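Local coordinates for putative type VI secretion protein (Escherichia coli, PDB 6SKI) that probably hydrolyses membrane phospholipids as a toxic effector that the type VI secretion system delivers after loading it onto its VgrG spike, at residues I102-I107 against V419-M424; G242-V247 against S311-G316; A367-L372 against F474-L479; L425-E430 against A464-Q469; S449-L454 against G483-C488. One frame throughout, in Å; residues are numbered along the deposited sequence.

Contact 1: residues I102-I107 against V419-M424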
# COMPACT_ATOMS: atom_id res chain seq x y z
N ILE A 102 6.63 -0.57 4.09
CA ILE A 102 5.68 -0.06 5.08
C ILE A 102 5.76 -0.89 6.35
O ILE A 102 5.65 -0.35 7.46
CB ILE A 102 4.26 -0.04 4.49
CG1 ILE A 102 4.21 0.90 3.28
CG2 ILE A 102 3.25 0.38 5.53
CD1 ILE A 102 4.60 2.31 3.61
N HIS A 103 5.97 -2.20 6.22
CA HIS A 103 6.21 -3.04 7.38
C HIS A 103 7.43 -2.56 8.17
O HIS A 103 7.38 -2.45 9.39
CB HIS A 103 6.40 -4.49 6.94
CG HIS A 103 6.69 -5.43 8.06
ND1 HIS A 103 7.97 -5.78 8.43
CD2 HIS A 103 5.87 -6.11 8.89
CE1 HIS A 103 7.93 -6.62 9.44
NE2 HIS A 103 6.66 -6.84 9.74
N TRP A 104 8.52 -2.28 7.47
CA TRP A 104 9.75 -1.87 8.14
C TRP A 104 9.63 -0.47 8.72
O TRP A 104 10.18 -0.19 9.78
CB TRP A 104 10.92 -1.96 7.17
CG TRP A 104 11.19 -3.35 6.71
CD1 TRP A 104 11.19 -3.80 5.44
CD2 TRP A 104 11.51 -4.47 7.54
NE1 TRP A 104 11.48 -5.14 5.41
CE2 TRP A 104 11.68 -5.58 6.69
CE3 TRP A 104 11.66 -4.65 8.92
CZ2 TRP A 104 11.99 -6.84 7.17
CZ3 TRP A 104 11.97 -5.91 9.39
CH2 TRP A 104 12.13 -6.99 8.52
N LEU A 105 8.92 0.42 8.02
CA LEU A 105 8.67 1.74 8.58
C LEU A 105 7.81 1.66 9.83
O LEU A 105 8.03 2.40 10.79
CB LEU A 105 8.00 2.63 7.53
CG LEU A 105 8.89 3.25 6.47
CD1 LEU A 105 8.04 3.89 5.40
CD2 LEU A 105 9.86 4.25 7.06
N ASN A 106 6.83 0.75 9.84
CA ASN A 106 6.03 0.53 11.04
C ASN A 106 6.88 0.00 12.18
O ASN A 106 6.78 0.47 13.32
CB ASN A 106 4.88 -0.43 10.72
CG ASN A 106 3.86 -0.51 11.82
OD1 ASN A 106 3.04 0.40 12.00
ND2 ASN A 106 3.89 -1.59 12.58
N ILE A 107 7.74 -0.98 11.89
CA ILE A 107 8.61 -1.54 12.92
C ILE A 107 9.58 -0.48 13.44
O ILE A 107 9.94 -0.49 14.62
CB ILE A 107 9.36 -2.77 12.37
CG1 ILE A 107 8.39 -3.89 12.01
CG2 ILE A 107 10.40 -3.26 13.36
CD1 ILE A 107 7.23 -4.04 12.98
N VAL A 419 17.45 0.25 0.35
CA VAL A 419 17.90 1.58 -0.04
C VAL A 419 16.71 2.52 -0.13
O VAL A 419 16.77 3.66 0.35
CB VAL A 419 18.66 1.51 -1.38
CG1 VAL A 419 19.07 2.89 -1.83
CG2 VAL A 419 19.86 0.59 -1.26
N CYS A 420 15.61 2.07 -0.74
CA CYS A 420 14.42 2.91 -0.81
C CYS A 420 13.85 3.19 0.57
O CYS A 420 13.36 4.29 0.84
CB CYS A 420 13.38 2.24 -1.70
SG CYS A 420 13.95 2.04 -3.40
N LEU A 421 13.93 2.20 1.47
CA LEU A 421 13.56 2.40 2.86
C LEU A 421 14.39 3.50 3.50
O LEU A 421 13.85 4.36 4.21
CB LEU A 421 13.75 1.10 3.63
CG LEU A 421 13.26 1.09 5.07
CD1 LEU A 421 11.77 1.35 5.14
CD2 LEU A 421 13.62 -0.23 5.70
N ARG A 422 15.70 3.49 3.27
CA ARG A 422 16.56 4.49 3.88
C ARG A 422 16.29 5.87 3.32
O ARG A 422 16.37 6.87 4.04
CB ARG A 422 18.02 4.09 3.71
CG ARG A 422 18.40 2.94 4.60
CD ARG A 422 19.60 2.19 4.12
NE ARG A 422 19.65 0.86 4.72
CZ ARG A 422 20.36 0.56 5.80
NH1 ARG A 422 21.07 1.50 6.41
NH2 ARG A 422 20.34 -0.67 6.28
N VAL A 423 15.94 5.95 2.03
CA VAL A 423 15.58 7.25 1.46
C VAL A 423 14.29 7.78 2.10
O VAL A 423 14.20 8.96 2.46
CB VAL A 423 15.45 7.14 -0.07
CG1 VAL A 423 15.16 8.51 -0.65
CG2 VAL A 423 16.72 6.59 -0.66
N MET A 424 13.29 6.91 2.25
CA MET A 424 12.05 7.35 2.90
C MET A 424 12.29 7.71 4.36
O MET A 424 11.67 8.64 4.89
CB MET A 424 10.97 6.29 2.77
CG MET A 424 9.59 6.78 3.18
SD MET A 424 8.95 8.16 2.21
CE MET A 424 8.70 7.39 0.63
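Leu-421 reaches across from helix 416-431 and fits its fork against two neighbours on helix 101-108, Trp-104 and Leu-105. Its CG stands anti to the backbone N (chi1 -174°), which carries both methyls out to the other helix. One branch, Leu-421 CD1, lies 3.7 Å from Leu-105 CG; these two leucines run past each other in opposite directions. The other branch, Leu-421 CD2, comes to 3.5 Å from Trp-104 CB. It meets the root of that side chain, crossing it at about a right angle, while the indole itself turns off away from the contact. The end of Leu-105 also reaches the other helix: Leu-105 CD1 sits 4.0 Å from Met-424 CG, about one helical turn beyond Leu-421. Nothing polar joins the two segments, and all four touching residues are buried, so this is a purely apolar helix-helix seam. The segment axes come within 10.5 Å and cross at -48°. On the sheet side, Leu-105 packs on Phe-42 of strand 22-43 and Met-424 on Phe-280 and Ile-282 of strand 278-284, while Val-419 and Val-423 turn to helix 452-466.

Contact 2: residues G242-V247 against S311-G316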
# COMPACT_ATOMS: atom_id res chain seq x y z
N GLY A 242 4.27 9.94 3.26
CA GLY A 242 5.30 9.16 2.60
C GLY A 242 4.72 8.12 1.67
O GLY A 242 4.08 7.17 2.12
N LEU A 243 4.94 8.28 0.37
CA LEU A 243 4.35 7.42 -0.64
C LEU A 243 5.46 6.68 -1.36
O LEU A 243 6.51 7.25 -1.66
CB LEU A 243 3.54 8.24 -1.63
CG LEU A 243 2.60 9.28 -1.02
CD1 LEU A 243 2.17 10.27 -2.08
CD2 LEU A 243 1.41 8.63 -0.36
N PHE A 244 5.23 5.40 -1.64
CA PHE A 244 6.28 4.58 -2.24
C PHE A 244 6.09 4.32 -3.73
O PHE A 244 7.07 4.37 -4.47
CB PHE A 244 6.42 3.25 -1.50
CG PHE A 244 7.40 3.31 -0.37
CD1 PHE A 244 8.75 3.42 -0.62
CD2 PHE A 244 6.97 3.25 0.94
CE1 PHE A 244 9.66 3.47 0.41
CE2 PHE A 244 7.88 3.30 1.98
CZ PHE A 244 9.23 3.41 1.71
N ASP A 245 4.89 3.98 -4.19
CA ASP A 245 4.62 4.02 -5.62
C ASP A 245 3.13 4.06 -5.88
O ASP A 245 2.51 3.00 -6.01
CB ASP A 245 5.24 2.80 -6.31
CG ASP A 245 5.60 3.06 -7.76
OD1 ASP A 245 5.83 4.23 -8.12
OD2 ASP A 245 5.66 2.09 -8.54
N THR A 246 2.54 5.24 -6.05
CA THR A 246 1.08 5.33 -6.03
C THR A 246 0.50 4.68 -7.28
O THR A 246 0.70 5.16 -8.40
CB THR A 246 0.63 6.78 -5.92
OG1 THR A 246 1.35 7.42 -4.87
CG2 THR A 246 -0.85 6.84 -5.62
N VAL A 247 -0.22 3.58 -7.08
CA VAL A 247 -0.99 2.92 -8.13
C VAL A 247 -2.41 2.84 -7.60
O VAL A 247 -2.71 2.00 -6.75
CB VAL A 247 -0.43 1.54 -8.48
CG1 VAL A 247 -1.33 0.85 -9.49
CG2 VAL A 247 0.99 1.65 -9.00
N SER A 311 7.89 -3.40 -6.50
CA SER A 311 8.25 -3.99 -5.22
C SER A 311 9.75 -3.93 -4.96
O SER A 311 10.23 -4.53 -3.99
CB SER A 311 7.75 -5.44 -5.15
OG SER A 311 6.47 -5.51 -4.57
N ASP A 312 10.50 -3.22 -5.80
CA ASP A 312 11.87 -2.86 -5.51
C ASP A 312 11.96 -1.46 -4.95
O ASP A 312 13.03 -1.04 -4.49
CB ASP A 312 12.74 -2.97 -6.77
CG ASP A 312 13.08 -4.39 -7.11
OD1 ASP A 312 13.43 -5.15 -6.19
OD2 ASP A 312 13.00 -4.75 -8.30
N ILE A 313 10.85 -0.73 -4.97
CA ILE A 313 10.73 0.57 -4.34
C ILE A 313 9.93 0.47 -3.05
O ILE A 313 10.30 1.05 -2.03
CB ILE A 313 10.10 1.59 -5.31
CG1 ILE A 313 10.92 1.69 -6.59
CG2 ILE A 313 9.95 2.94 -4.65
CD1 ILE A 313 12.29 2.25 -6.42
N GLY A 314 8.84 -0.29 -3.08
CA GLY A 314 8.05 -0.45 -1.88
C GLY A 314 8.28 -1.73 -1.12
O GLY A 314 7.61 -1.95 -0.10
N GLY A 315 9.19 -2.59 -1.56
CA GLY A 315 9.44 -3.85 -0.91
C GLY A 315 8.41 -4.90 -1.28
O GLY A 315 7.34 -4.62 -1.81
N GLY A 316 8.76 -6.15 -0.99
CA GLY A 316 7.83 -7.23 -1.26
C GLY A 316 8.43 -8.42 -1.98
O GLY A 316 7.70 -9.35 -2.35
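Phe-244 and Ile-313 meet where two loops come together at the probable catalytic centre of the alpha/beta-hydrolase fold: Phe-244 sits just before Asp-245, and Ile-313 three residues after His-310, two residues that probably belong to a Ser-His-Asp triad with Ser-197. Asp-245 OD2 is hydrogen-bonded to His-310 ND1 and also pairs with Arg-534, consistent with the acid of such a relay. The contact beside it is made by carbon and backbone. Ile-313 O approaches the Phe-244 ring obliquely, 3.2 Å from Phe-244 CD1, which is also 4.2 Å from Ile-313 CG2. In return that methyl approaches the Phe-244 backbone, Ile-313 CG2 standing 3.2 Å from Phe-244 O; chi1 of -57° puts CG1 beside the backbone N and leaves CG2 anti to it, facing Phe-244. Gly-314 lets the chain come close, its CA 4.1 Å from Phe-244 CB. Within the turn, Ser-311 OG closes onto Gly-315 O at 3.0 Å, arriving from above the carbonyl plane. Strand 237-243, which leads into Phe-244, runs between strands 184-195 and 278-284; Ile-282 of the latter touches both Phe-244 and Ile-313, and Leu-105 of helix 101-108 lies against the ring.

Contact 3: residues A367-L372 against F474-L479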
# COMPACT_ATOMS: atom_id res chain seq x y z
N ALA A 367 14.71 0.72 -21.39
CA ALA A 367 13.94 0.30 -20.22
C ALA A 367 14.56 -0.91 -19.55
O ALA A 367 14.56 -1.02 -18.31
CB ALA A 367 12.50 0.00 -20.63
N LEU A 368 15.10 -1.84 -20.34
CA LEU A 368 15.72 -3.05 -19.82
C LEU A 368 17.22 -3.05 -20.02
O LEU A 368 17.86 -4.11 -19.97
CB LEU A 368 15.10 -4.28 -20.49
CG LEU A 368 13.59 -4.45 -20.28
CD1 LEU A 368 13.03 -5.48 -21.23
CD2 LEU A 368 13.31 -4.84 -18.84
N LYS A 369 17.81 -1.87 -20.23
CA LYS A 369 19.24 -1.78 -20.52
C LYS A 369 20.09 -2.35 -19.40
O LYS A 369 21.15 -2.92 -19.66
CB LYS A 369 19.62 -0.32 -20.78
CG LYS A 369 21.06 -0.11 -21.18
CD LYS A 369 21.43 1.36 -21.15
CE LYS A 369 22.79 1.59 -21.77
NZ LYS A 369 23.78 0.57 -21.35
N HIS A 370 19.64 -2.21 -18.16
CA HIS A 370 20.44 -2.60 -17.00
C HIS A 370 19.94 -3.88 -16.34
O HIS A 370 20.61 -4.38 -15.44
CB HIS A 370 20.45 -1.46 -15.98
CG HIS A 370 20.93 -0.16 -16.54
ND1 HIS A 370 22.24 0.05 -16.92
CD2 HIS A 370 20.28 0.99 -16.81
CE1 HIS A 370 22.38 1.28 -17.38
NE2 HIS A 370 21.20 1.87 -17.33
N ILE A 371 18.80 -4.41 -16.78
CA ILE A 371 18.26 -5.63 -16.20
C ILE A 371 18.65 -6.86 -17.02
O ILE A 371 18.85 -7.94 -16.44
CB ILE A 371 16.73 -5.53 -16.08
CG1 ILE A 371 16.34 -4.45 -15.08
CG2 ILE A 371 16.11 -6.85 -15.66
CD1 ILE A 371 15.20 -3.57 -15.53
N LEU A 372 18.80 -6.72 -18.33
CA LEU A 372 19.10 -7.82 -19.24
C LEU A 372 20.53 -8.33 -19.11
O LEU A 372 20.74 -9.54 -19.25
CB LEU A 372 18.83 -7.38 -20.68
CG LEU A 372 17.36 -7.11 -20.99
CD1 LEU A 372 17.17 -6.87 -22.47
CD2 LEU A 372 16.47 -8.24 -20.50
N PHE A 474 22.27 8.44 -11.23
CA PHE A 474 23.19 7.32 -11.16
C PHE A 474 23.85 7.12 -12.52
O PHE A 474 23.19 7.13 -13.55
CB PHE A 474 22.45 6.05 -10.75
CG PHE A 474 22.10 6.00 -9.29
CD1 PHE A 474 23.08 5.95 -8.32
CD2 PHE A 474 20.78 5.98 -8.89
CE1 PHE A 474 22.75 5.89 -6.99
CE2 PHE A 474 20.44 5.93 -7.56
CZ PHE A 474 21.43 5.88 -6.61
N THR A 475 25.17 6.94 -12.50
CA THR A 475 25.88 6.68 -13.74
C THR A 475 25.53 5.28 -14.25
O THR A 475 24.90 4.48 -13.56
CB THR A 475 27.39 6.82 -13.55
OG1 THR A 475 27.81 5.97 -12.48
CG2 THR A 475 27.75 8.25 -13.22
N GLU A 476 25.93 5.00 -15.49
CA GLU A 476 25.53 3.74 -16.11
C GLU A 476 26.21 2.55 -15.45
O GLU A 476 25.63 1.46 -15.39
CB GLU A 476 25.82 3.78 -17.61
CG GLU A 476 25.25 5.01 -18.28
CD GLU A 476 23.82 4.81 -18.74
OE1 GLU A 476 23.00 5.73 -18.56
OE2 GLU A 476 23.52 3.72 -19.27
N GLU A 477 27.43 2.73 -14.94
CA GLU A 477 28.04 1.68 -14.13
C GLU A 477 27.25 1.46 -12.85
O GLU A 477 26.97 0.32 -12.46
CB GLU A 477 29.49 2.04 -13.80
CG GLU A 477 30.33 2.50 -14.98
CD GLU A 477 30.11 3.96 -15.33
OE1 GLU A 477 28.97 4.32 -15.69
OE2 GLU A 477 31.07 4.75 -15.25
N GLU A 478 26.87 2.56 -12.20
CA GLU A 478 26.04 2.47 -11.01
C GLU A 478 24.68 1.90 -11.34
O GLU A 478 24.12 1.12 -10.56
CB GLU A 478 25.91 3.85 -10.38
CG GLU A 478 27.21 4.38 -9.80
CD GLU A 478 27.07 5.77 -9.26
OE1 GLU A 478 26.17 6.50 -9.72
OE2 GLU A 478 27.87 6.15 -8.37
N LEU A 479 24.13 2.24 -12.51
CA LEU A 479 22.84 1.70 -12.91
C LEU A 479 22.92 0.22 -13.25
O LEU A 479 21.94 -0.50 -13.08
CB LEU A 479 22.30 2.47 -14.11
CG LEU A 479 21.57 3.77 -13.76
CD1 LEU A 479 20.93 4.36 -15.00
CD2 LEU A 479 20.54 3.53 -12.68
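His-370 leans its ring against the first turn of helix 476-483. Its CB starts 3.4 Å from Leu-479 O, and CG stays close to the same carbonyl. With CG placed beside the backbone N (chi1 -56°), the imidazole slides over the leucine: Leu-479 CB lies 3.5 Å from the centroid of the His-370 ring, only 10° off the normal, a CH-pi contact over one face. The opposite face has Lys-369 CG above its centre, so aliphatic carbon lies over both faces. Thr-475 is the N-cap of that helix turn, and its backbone N donates to Glu-478 OE1 at 3.0 Å. This is the half of a capping box in which the third helical residue reaches back, and Lys-457 of helix 452-466 also pairs with that carboxylate. Farther out on the ring, His-370 NE2 comes to 3.4 Å from Leu-479 CD1. At the rim, His-370 CE1 faces Glu-476 OE2 edge-on in the ring plane at 3.3 Å. Glu-476 gets there by bending at chi2, and ring and carboxylate planes stand 49° apart. Lys-369 crosses the same glutamate at about a right angle, Lys-369 NZ and Glu-476 OE2 forming a long salt bridge of 3.8 Å on the exposed side.

Contact 4: residues L425-E430 against A464-Q469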
# COMPACT_ATOMS: atom_id res chain seq x y z
N LEU A 425 13.19 6.98 5.04
CA LEU A 425 13.52 7.31 6.42
C LEU A 425 14.17 8.68 6.51
O LEU A 425 13.87 9.45 7.42
CB LEU A 425 14.45 6.25 7.01
CG LEU A 425 13.86 4.89 7.38
CD1 LEU A 425 14.97 3.86 7.49
CD2 LEU A 425 13.10 4.98 8.67
N ASP A 426 15.06 8.99 5.56
CA ASP A 426 15.69 10.31 5.56
C ASP A 426 14.66 11.40 5.33
O ASP A 426 14.68 12.43 6.02
CB ASP A 426 16.78 10.35 4.48
CG ASP A 426 17.61 11.61 4.55
OD1 ASP A 426 17.90 12.07 5.67
OD2 ASP A 426 17.97 12.14 3.48
N ALA A 427 13.74 11.19 4.39
CA ALA A 427 12.71 12.19 4.13
C ALA A 427 11.83 12.41 5.36
O ALA A 427 11.57 13.55 5.76
CB ALA A 427 11.86 11.76 2.94
N ALA A 428 11.39 11.32 5.99
CA ALA A 428 10.52 11.44 7.15
C ALA A 428 11.24 12.09 8.32
O ALA A 428 10.67 12.93 9.02
CB ALA A 428 9.98 10.07 7.54
N GLN A 429 12.50 11.71 8.55
CA GLN A 429 13.27 12.32 9.63
C GLN A 429 13.51 13.80 9.38
O GLN A 429 13.58 14.58 10.33
CB GLN A 429 14.59 11.57 9.79
CG GLN A 429 14.46 10.28 10.57
CD GLN A 429 15.61 9.33 10.33
OE1 GLN A 429 16.58 9.68 9.66
NE2 GLN A 429 15.51 8.12 10.87
N GLU A 430 13.65 14.20 8.12
CA GLU A 430 13.67 15.63 7.82
C GLU A 430 12.34 16.28 8.16
O GLU A 430 12.31 17.40 8.69
CB GLU A 430 14.00 15.87 6.35
CG GLU A 430 15.48 15.99 6.05
CD GLU A 430 15.75 16.31 4.60
OE1 GLU A 430 16.84 15.98 4.11
OE2 GLU A 430 14.86 16.89 3.95
N ALA A 464 18.18 16.19 -2.71
CA ALA A 464 18.15 17.12 -3.83
C ALA A 464 16.71 17.39 -4.27
O ALA A 464 16.35 18.54 -4.54
CB ALA A 464 18.97 16.58 -4.99
N VAL A 465 15.88 16.35 -4.33
CA VAL A 465 14.50 16.58 -4.74
C VAL A 465 13.73 17.26 -3.61
O VAL A 465 12.75 17.97 -3.86
CB VAL A 465 13.84 15.27 -5.20
CG1 VAL A 465 14.80 14.48 -6.06
CG2 VAL A 465 13.35 14.45 -4.04
N ARG A 466 14.16 17.06 -2.37
CA ARG A 466 13.48 17.70 -1.25
C ARG A 466 13.89 19.16 -1.12
O ARG A 466 13.08 20.01 -0.73
CB ARG A 466 13.74 16.93 0.04
CG ARG A 466 12.97 15.63 0.10
CD ARG A 466 12.93 15.06 1.50
NE ARG A 466 14.25 15.02 2.11
CZ ARG A 466 15.05 13.96 2.08
NH1 ARG A 466 14.66 12.86 1.46
NH2 ARG A 466 16.24 14.01 2.65
N LEU A 467 15.14 19.47 -1.45
CA LEU A 467 15.62 20.84 -1.49
C LEU A 467 15.22 21.57 -2.76
O LEU A 467 15.66 22.71 -2.97
CB LEU A 467 17.15 20.86 -1.35
CG LEU A 467 17.72 20.67 0.05
CD1 LEU A 467 19.21 20.99 0.05
CD2 LEU A 467 16.99 21.54 1.05
N GLY A 468 14.41 20.95 -3.61
CA GLY A 468 13.96 21.56 -4.84
C GLY A 468 14.93 21.46 -5.99
O GLY A 468 14.57 21.85 -7.11
N GLN A 469 16.14 20.95 -5.76
CA GLN A 469 17.16 20.90 -6.80
C GLN A 469 16.95 19.67 -7.67
O GLN A 469 15.92 18.99 -7.60
CB GLN A 469 18.55 20.91 -6.16
CG GLN A 469 18.70 21.90 -5.03
CD GLN A 469 19.98 21.70 -4.25
OE1 GLN A 469 20.36 20.58 -3.94
NE2 GLN A 469 20.65 22.80 -3.93
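A salt-bridge network ties the last turn of helix 452-466 to the side of helix 416-431, with Arg-466 held between Asp-426 and Glu-430. The two acids are four residues apart, about one helical turn, and so point to the same side. Glu-430, extended beyond CG, comes from the opposite direction to the arginine and is gripped side-on by two nitrogens: Arg-466 NE donates to Glu-430 OE2 at 2.7 Å, and Arg-466 NH2 to Glu-430 OE1 at a modelled 2.5 Å, a length too short to trust exactly. Arg-466 NH2 has a second acceptor in Asp-426 OD2, at 2.7 Å with a less straight N-H...O angle of 148°. Both acceptors of NH2 lie in the guanidinium plane, yet each carboxylate is turned steeply, by 77° for Glu-430, so the donors come from above the carboxylate planes. Lys-463 adds a further positive partner for Asp-426, which would probably help balance the two acids. Phe-280 of the central sheet makes a cation-pi contact with Arg-466. Just past the arginine, Gly-468 ends its helix in a Schellman motif whose closing backbone bonds are weak. The bend at chi3 (-49°) brings the guanidinium alongside the other helix, where Ala-427 CA packs on one face and Ala-427 CB lies 3.4 Å from Arg-466 NH1.

Contact 5: residues S449-L454 against G483-C488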
# COMPACT_ATOMS: atom_id res chain seq x y z
N SER A 449 27.77 -4.42 0.67
CA SER A 449 28.80 -3.41 0.44
C SER A 449 28.65 -2.78 -0.93
O SER A 449 28.75 -1.55 -1.07
CB SER A 449 30.18 -4.04 0.60
OG SER A 449 30.19 -4.99 1.65
N GLU A 450 28.35 -3.59 -1.95
CA GLU A 450 28.14 -3.08 -3.30
C GLU A 450 27.08 -2.00 -3.33
O GLU A 450 27.15 -1.09 -4.16
CB GLU A 450 27.74 -4.23 -4.22
CG GLU A 450 28.23 -4.11 -5.64
CD GLU A 450 27.79 -5.28 -6.50
OE1 GLU A 450 28.22 -5.36 -7.66
OE2 GLU A 450 27.00 -6.11 -6.00
N LEU A 451 26.10 -2.08 -2.43
CA LEU A 451 24.99 -1.14 -2.40
C LEU A 451 25.13 -0.08 -1.33
O LEU A 451 24.21 0.72 -1.16
CB LEU A 451 23.68 -1.90 -2.19
CG LEU A 451 23.03 -2.54 -3.41
CD1 LEU A 451 21.56 -2.80 -3.14
CD2 LEU A 451 23.21 -1.67 -4.64
N ILE A 452 26.25 -0.04 -0.59
CA ILE A 452 26.35 0.93 0.50
C ILE A 452 26.51 2.34 -0.05
O ILE A 452 25.66 3.21 0.18
CB ILE A 452 27.49 0.55 1.46
CG1 ILE A 452 27.00 -0.47 2.48
CG2 ILE A 452 28.00 1.77 2.20
CD1 ILE A 452 28.11 -1.17 3.22
N PHE A 453 27.57 2.58 -0.83
CA PHE A 453 27.81 3.92 -1.33
C PHE A 453 26.67 4.38 -2.22
O PHE A 453 26.21 5.53 -2.11
CB PHE A 453 29.15 3.97 -2.08
CG PHE A 453 29.23 5.05 -3.12
CD1 PHE A 453 29.62 6.33 -2.77
CD2 PHE A 453 28.95 4.79 -4.45
CE1 PHE A 453 29.71 7.34 -3.72
CE2 PHE A 453 29.03 5.79 -5.41
CZ PHE A 453 29.42 7.06 -5.04
N LEU A 454 26.15 3.49 -3.06
CA LEU A 454 25.01 3.84 -3.89
C LEU A 454 23.83 4.30 -3.05
O LEU A 454 23.18 5.28 -3.40
CB LEU A 454 24.60 2.65 -4.75
CG LEU A 454 25.59 2.25 -5.83
CD1 LEU A 454 25.12 1.00 -6.55
CD2 LEU A 454 25.74 3.40 -6.79
N GLY A 483 21.13 -2.66 -11.47
CA GLY A 483 20.43 -3.64 -12.27
C GLY A 483 20.59 -5.05 -11.78
O GLY A 483 19.77 -5.91 -12.11
N LYS A 484 21.64 -5.31 -10.99
CA LYS A 484 21.68 -6.60 -10.29
C LYS A 484 20.49 -6.77 -9.36
O LYS A 484 20.08 -7.91 -9.10
CB LYS A 484 22.97 -6.75 -9.49
CG LYS A 484 24.24 -6.42 -10.22
CD LYS A 484 25.45 -6.66 -9.33
CE LYS A 484 26.71 -6.90 -10.16
NZ LYS A 484 26.78 -6.01 -11.35
N TYR A 485 19.93 -5.68 -8.84
CA TYR A 485 18.98 -5.73 -7.75
C TYR A 485 17.56 -5.36 -8.15
O TYR A 485 16.65 -5.49 -7.33
CB TYR A 485 19.44 -4.81 -6.61
CG TYR A 485 20.78 -5.19 -6.03
CD1 TYR A 485 21.96 -4.80 -6.64
CD2 TYR A 485 20.86 -5.92 -4.86
CE1 TYR A 485 23.17 -5.15 -6.12
CE2 TYR A 485 22.07 -6.27 -4.33
CZ TYR A 485 23.23 -5.88 -4.96
OH TYR A 485 24.44 -6.23 -4.42
N THR A 486 17.34 -4.89 -9.37
CA THR A 486 15.99 -4.58 -9.83
C THR A 486 15.39 -5.78 -10.54
O THR A 486 16.05 -6.42 -11.36
CB THR A 486 15.99 -3.35 -10.75
OG1 THR A 486 14.73 -3.27 -11.43
CG2 THR A 486 17.08 -3.44 -11.76
N HIS A 487 14.14 -6.07 -10.22
CA HIS A 487 13.43 -7.20 -10.80
C HIS A 487 12.69 -6.76 -12.05
O HIS A 487 12.21 -5.63 -12.13
CB HIS A 487 12.43 -7.79 -9.80
CG HIS A 487 13.05 -8.30 -8.54
ND1 HIS A 487 12.87 -9.59 -8.10
CD2 HIS A 487 13.83 -7.69 -7.63
CE1 HIS A 487 13.53 -9.75 -6.96
NE2 HIS A 487 14.12 -8.62 -6.65
N CYS A 488 12.62 -7.65 -13.03
CA CYS A 488 11.78 -7.43 -14.21
C CYS A 488 10.38 -7.90 -13.86
O CYS A 488 10.12 -9.11 -13.80
CB CYS A 488 12.34 -8.17 -15.42
SG CYS A 488 11.37 -7.95 -16.93
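Leu-451 and Tyr-485 make the tight, buried half of this contact. The leucine lies over one face of the phenol, with Leu-451 CD1 above its centre, 3.6 Å from the Tyr-485 ring centroid and 11° off the normal, a CH-pi contact. Leu-451 CG sits farther along, 3.7 Å from Tyr-485 CZ, and CD2 covers the CE1 side, so the two side chains slide past each other in opposite directions and the whole leucine fork is spread on the ring. The outer half is looser and more polar. Tyr-485 OH donates to Glu-450 OE2 at 3.0 Å, meeting the anti side of the carboxylate, whose plane stands 74° to the ring. That bond probably helps orient the exposed glutamate. Lys-484 crosses Glu-450 at about a right angle and meets it with its methylenes: Lys-484 CE is 3.3 Å from Glu-450 OE1, whereas Lys-484 NZ stays 4.0 Å from that oxygen, beyond a salt bridge, so the attraction is probably weak. Trp-416, at the start of helix 416-431, touches both Leu-451 and Tyr-485. The tyrosine, on the loop that leaves helix 476-483, thus packs near the beginnings of helices 416-431 and 452-466, one face under Leu-451 and its hydroxyl bonded to Glu-450.

In the fold
Contacts 1 and 2 form the buried, apolar middle; they touch through Leu-105 and Phe-244, and contact 2 carries Asp-245, the probable acid of the triad. Contacts 4 and 5 are partly buried and mix apolar packing with charge or a hydroxyl bond. Contact 3 lies at the surface, about 24 Å between centres from contact 1, and joins a histidine-leucine CH-pi contact to a long, exposed salt bridge. Helix 416-431 serves contacts 1 and 4, greasy at one level and acidic a turn or so later; helix 452-466 gives its two ends to contacts 5 and 4. Contacts 3 and 5 pack together through Glu-478 and Leu-454, and Asp-312 probably bonds His-487, joining contact 2 to contact 5.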